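Local coordinates for protein glucosamine-6-phosphate deaminase (Thermotoga maritima, PDB 1J5X) that belongs to the sugar isomerase (SIS) family and pairs two alpha/beta domains, each built on a parallel sheet, at residues S63-L68 with V226-A231; S221-V226 with K306-R311. All blocks are in the same frame, centred on the assembly; numbering follows the deposited sequence.

How the contacts relate
Both contacts use helix 222-238, which follows strand 214-218, an inner strand of the four-stranded parallel sheet, and they share Val226. Contact 1 sets this helix against helix 62-78 of the SIS domain that holds the five-stranded sheet; contact 2 sets its first turns against the 306-311 segment of the loop before helix 313-326. Their centres lie about 9 Å apart, and Leu68 of contact 1 also packs on Phe224 and Gly225 at the start of the shared helix. The chemistry differs with depth: contact 1, partly buried, rests on one amide-carboxylate bond beside two leucine methyls and a tyrosine edge, whereas contact 2 is fully buried and works by a guanidinium-ring stack and close apolar packing.

Contact 1. Residues S63-L68 with V226-A231; sequences SYNLAL and VSLESA
Helix segments 63-68 and 226-231 run nearly antiparallel, at 167°, with their axes 8.8 Å apart and the CA atoms of Asn65 and Glu229 nearest each other across the gap. Asn65 carries the contact. Its CG stands anti to the carbonyl carbon (chi1 -63°), which puts the amide between the two helices, where its two ends meet different neighbours. Asn65 ND2 donates to Glu229 OE1 over 3.2 Å in a nearly straight bond of 168°. The acceptor lies in the amide plane and is met nearly along its C-O axis, although the carboxylate is turned well out of that plane. At the other end, Asn65 OD1 comes to 3.1 Å from Leu228 CD1 and also touches Leu228 CB, the two side chains crossing at about a right angle. The same CD1 methyl reaches Leu68 CD2 at 4.0 Å and sits at the edge of the Tyr64 ring, 4.3 Å from Tyr64 CE2. The Glu229 chain folds about its CB-CG bond, bringing OE1 back to Asn65, while its other oxygen, OE2, forms a salt bridge with Lys233 one turn further along the same helix. A weak bond from Ser62 also reaches OE1, and Phe164 of helix 162-179 packs against the Glu229 side chain. The two oxygens of the buried carboxylate thus have different partners, the amide of Asn65 and Lys233, which holds its orientation, and the bond to Asn65 joins the SIS-domain helix to helix 222-238 by a directional polar link.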
# COMPACT_ATOMS: atom_id res chain seq x y z
N SER A 63 3.52 4.88 -4.55
CA SER A 63 3.98 5.73 -3.44
C SER A 63 2.87 6.71 -2.99
O SER A 63 2.86 7.22 -1.87
CB SER A 63 5.24 6.48 -3.82
OG SER A 63 6.42 5.67 -3.60
N TYR A 64 1.95 7.00 -3.89
CA TYR A 64 0.83 7.83 -3.47
C TYR A 64 -0.06 6.92 -2.66
O TYR A 64 -0.66 7.34 -1.66
CB TYR A 64 0.03 8.39 -4.67
CG TYR A 64 -1.35 8.91 -4.28
CD1 TYR A 64 -1.49 10.12 -3.56
CD2 TYR A 64 -2.49 8.11 -4.52
CE1 TYR A 64 -2.74 10.53 -3.06
CE2 TYR A 64 -3.78 8.52 -4.00
CZ TYR A 64 -3.87 9.72 -3.26
OH TYR A 64 -5.05 10.08 -2.62
N ASN A 65 -0.23 5.68 -3.11
CA ASN A 65 -1.08 4.78 -2.30
C ASN A 65 -0.51 4.57 -0.91
O ASN A 65 -1.28 4.41 0.07
CB ASN A 65 -1.26 3.42 -3.01
CG ASN A 65 -2.00 3.58 -4.34
OD1 ASN A 65 -2.89 4.42 -4.48
ND2 ASN A 65 -1.65 2.75 -5.30
N LEU A 66 0.81 4.55 -0.81
CA LEU A 66 1.51 4.37 0.44
C LEU A 66 1.24 5.62 1.30
O LEU A 66 0.86 5.52 2.49
CB LEU A 66 3.00 4.22 0.13
CG LEU A 66 3.96 4.06 1.29
CD1 LEU A 66 3.52 2.94 2.16
CD2 LEU A 66 5.43 3.81 0.74
N ALA A 67 1.37 6.80 0.69
CA ALA A 67 1.14 8.11 1.36
C ALA A 67 -0.29 8.17 1.89
O ALA A 67 -0.54 8.61 3.01
CB ALA A 67 1.35 9.28 0.35
N LEU A 68 -1.25 7.72 1.09
CA LEU A 68 -2.64 7.72 1.52
C LEU A 68 -2.81 6.80 2.74
O LEU A 68 -3.39 7.22 3.77
CB LEU A 68 -3.55 7.23 0.40
CG LEU A 68 -5.02 7.14 0.76
CD1 LEU A 68 -5.59 8.54 1.10
CD2 LEU A 68 -5.77 6.57 -0.46
N VAL A 226 -4.89 0.21 1.23
CA VAL A 226 -4.34 -1.12 0.91
C VAL A 226 -5.04 -1.62 -0.36
O VAL A 226 -4.41 -2.27 -1.20
CB VAL A 226 -4.65 -2.14 2.05
CG1 VAL A 226 -4.40 -3.58 1.59
CG2 VAL A 226 -3.77 -1.82 3.29
N SER A 227 -6.34 -1.32 -0.46
CA SER A 227 -7.16 -1.75 -1.62
C SER A 227 -6.72 -1.03 -2.90
O SER A 227 -6.58 -1.65 -3.97
CB SER A 227 -8.64 -1.54 -1.30
OG SER A 227 -9.05 -2.51 -0.29
N LEU A 228 -6.41 0.27 -2.80
CA LEU A 228 -5.96 0.99 -3.99
C LEU A 228 -4.66 0.41 -4.49
O LEU A 228 -4.47 0.21 -5.72
CB LEU A 228 -5.70 2.47 -3.72
CG LEU A 228 -6.71 3.48 -4.19
CD1 LEU A 228 -5.97 4.85 -4.03
CD2 LEU A 228 -7.23 3.29 -5.68
N GLU A 229 -3.74 0.15 -3.55
CA GLU A 229 -2.46 -0.43 -3.88
C GLU A 229 -2.70 -1.86 -4.46
O GLU A 229 -2.08 -2.23 -5.48
CB GLU A 229 -1.54 -0.51 -2.64
CG GLU A 229 -0.18 -1.24 -2.83
CD GLU A 229 0.76 -0.61 -3.88
OE1 GLU A 229 0.37 0.41 -4.50
OE2 GLU A 229 1.87 -1.15 -4.06
N SER A 230 -3.66 -2.60 -3.89
CA SER A 230 -3.91 -3.96 -4.40
C SER A 230 -4.34 -3.90 -5.90
O SER A 230 -3.84 -4.67 -6.77
CB SER A 230 -5.01 -4.60 -3.60
OG SER A 230 -4.50 -4.90 -2.29
N ALA A 231 -5.25 -3.00 -6.21
CA ALA A 231 -5.69 -2.89 -7.60
C ALA A 231 -4.54 -2.55 -8.51
O ALA A 231 -4.41 -3.13 -9.61
CB ALA A 231 -6.84 -1.85 -7.71

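Contact 2. Residues S221-V226 with K306-R311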
# COMPACT_ATOMS: atom_id res chain seq x y z
N SER A 221 -10.84 3.06 5.21
CA SER A 221 -9.77 3.86 5.78
C SER A 221 -8.41 3.35 5.37
O SER A 221 -8.15 3.30 4.18
CB SER A 221 -9.92 3.86 7.31
OG SER A 221 -11.23 4.28 7.64
N GLU A 222 -7.52 3.02 6.32
CA GLU A 222 -6.22 2.47 5.92
C GLU A 222 -6.38 1.28 4.95
O GLU A 222 -5.52 1.12 4.04
CB GLU A 222 -5.41 1.94 7.10
CG GLU A 222 -4.82 3.00 7.99
CD GLU A 222 -5.86 3.47 9.10
OE1 GLU A 222 -7.08 3.47 8.85
OE2 GLU A 222 -5.43 3.90 10.19
N PHE A 223 -7.42 0.47 5.14
CA PHE A 223 -7.62 -0.71 4.24
C PHE A 223 -8.10 -0.33 2.85
O PHE A 223 -8.06 -1.17 1.94
CB PHE A 223 -8.55 -1.71 4.89
CG PHE A 223 -7.95 -2.35 6.14
CD1 PHE A 223 -6.62 -2.04 6.55
CD2 PHE A 223 -8.74 -3.23 6.89
CE1 PHE A 223 -6.05 -2.60 7.70
CE2 PHE A 223 -8.21 -3.80 8.05
CZ PHE A 223 -6.86 -3.50 8.47
N PHE A 224 -8.61 0.89 2.69
CA PHE A 224 -8.96 1.41 1.35
C PHE A 224 -7.62 1.71 0.67
O PHE A 224 -7.45 1.39 -0.51
CB PHE A 224 -9.74 2.73 1.43
CG PHE A 224 -9.95 3.35 0.08
CD1 PHE A 224 -10.65 2.67 -0.91
CD2 PHE A 224 -9.34 4.57 -0.22
CE1 PHE A 224 -10.74 3.17 -2.21
CE2 PHE A 224 -9.43 5.10 -1.54
CZ PHE A 224 -10.12 4.38 -2.52
N GLY A 225 -6.68 2.34 1.38
CA GLY A 225 -5.36 2.58 0.79
C GLY A 225 -4.73 1.24 0.37
O GLY A 225 -4.11 1.11 -0.70
N VAL A 226 -4.89 0.21 1.23
CA VAL A 226 -4.34 -1.12 0.91
C VAL A 226 -5.04 -1.62 -0.36
O VAL A 226 -4.41 -2.27 -1.20
CB VAL A 226 -4.65 -2.14 2.05
CG1 VAL A 226 -4.40 -3.58 1.59
CG2 VAL A 226 -3.77 -1.82 3.29
N LYS A 306 -3.16 -2.01 12.42
CA LYS A 306 -1.72 -2.30 12.33
C LYS A 306 -1.40 -3.37 11.27
O LYS A 306 -0.27 -3.43 10.79
CB LYS A 306 -1.17 -2.79 13.69
CG LYS A 306 -0.94 -1.66 14.74
CD LYS A 306 -0.22 -2.27 15.99
CE LYS A 306 -0.31 -1.29 17.21
NZ LYS A 306 -1.69 -0.88 17.55
N SER A 307 -2.35 -4.23 10.92
CA SER A 307 -2.06 -5.27 9.93
C SER A 307 -1.94 -4.67 8.49
O SER A 307 -1.68 -5.42 7.55
CB SER A 307 -3.19 -6.34 9.91
OG SER A 307 -4.42 -5.70 9.57
N ALA A 308 -2.17 -3.38 8.34
CA ALA A 308 -2.13 -2.76 7.01
C ALA A 308 -0.85 -3.07 6.26
O ALA A 308 -0.92 -3.29 5.04
CB ALA A 308 -2.34 -1.23 7.09
N PHE A 309 0.29 -3.14 6.96
CA PHE A 309 1.56 -3.38 6.27
C PHE A 309 1.71 -4.80 5.65
O PHE A 309 2.63 -5.05 4.85
CB PHE A 309 2.72 -3.03 7.17
CG PHE A 309 3.00 -4.06 8.24
CD1 PHE A 309 2.33 -3.99 9.47
CD2 PHE A 309 3.89 -5.13 8.01
CE1 PHE A 309 2.56 -4.97 10.45
CE2 PHE A 309 4.13 -6.10 8.96
CZ PHE A 309 3.46 -6.03 10.20
N LEU A 310 0.83 -5.73 6.02
CA LEU A 310 0.86 -7.04 5.42
C LEU A 310 -0.28 -7.21 4.40
O LEU A 310 -0.28 -8.16 3.61
CB LEU A 310 0.60 -8.11 6.47
CG LEU A 310 1.62 -8.35 7.59
CD1 LEU A 310 1.03 -9.38 8.59
CD2 LEU A 310 2.91 -8.93 6.96
N ARG A 311 -1.30 -6.35 4.44
CA ARG A 311 -2.48 -6.65 3.65
C ARG A 311 -2.49 -6.49 2.14
O ARG A 311 -3.51 -6.79 1.53
CB ARG A 311 -3.73 -5.99 4.25
CG ARG A 311 -4.23 -6.75 5.58
CD ARG A 311 -5.22 -5.85 6.33
NE ARG A 311 -5.91 -6.55 7.44
CZ ARG A 311 -7.10 -7.12 7.32
NH1 ARG A 311 -7.75 -7.10 6.15
NH2 ARG A 311 -7.67 -7.71 8.41
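The guanidinium of Arg311 lies flat on the ring of Phe223, the planes 18° apart and the centres 4.2 Å from each other. Phe223 CE2 sits over the middle of the guanidinium face, while Arg311 CD rests on the same ring as a CH-pi contact, displaced toward its rim. Trp305 meets Phe223 edge-to-face. At the edge of the guanidinium, Arg311 NE donates to Ser307 OG at 2.7 Å, nearly in the guanidinium plane. The carbonyls of Ser302 and Asp304 both lie within hydrogen-bonding distance of Ser307 OG, whose one hydrogen they must share, and this oxygen approaches the ring obliquely, 3.5 Å from Phe223 CZ. Extended from CG to NE, the arginine chain lays CD, NE and CZ in turn over the ring. NH1 bonds to Gln267 and to the carbonyl of Val293, and NH2 to that of Ser302; these bonds fix the rotation of the stacked group. Beside the stack, Ala308 CB fills the angle between Phe223 CE1, at 4.0 Å, and Val226 CG2. The two methyls of Val226 divide the segment between them: CG1, anti to the backbone N (chi1 166°), lies 3.3 Å from Arg311 O and packs on Arg311 CB, whereas CG2 faces Ala308 O at 3.7 Å. Glu222 adds only its CB, against the Ala308 methyl, and sends its carboxylate to Arg76 of helix 62-78. The arrangement is a guanidinium-on-ring stack between the first turn of a helix and the 306-311 segment of the loop before helix 313-326, and it joins the start of helix 222-238 to the connection that leaves the four-stranded parallel sheet of this alpha/beta fold.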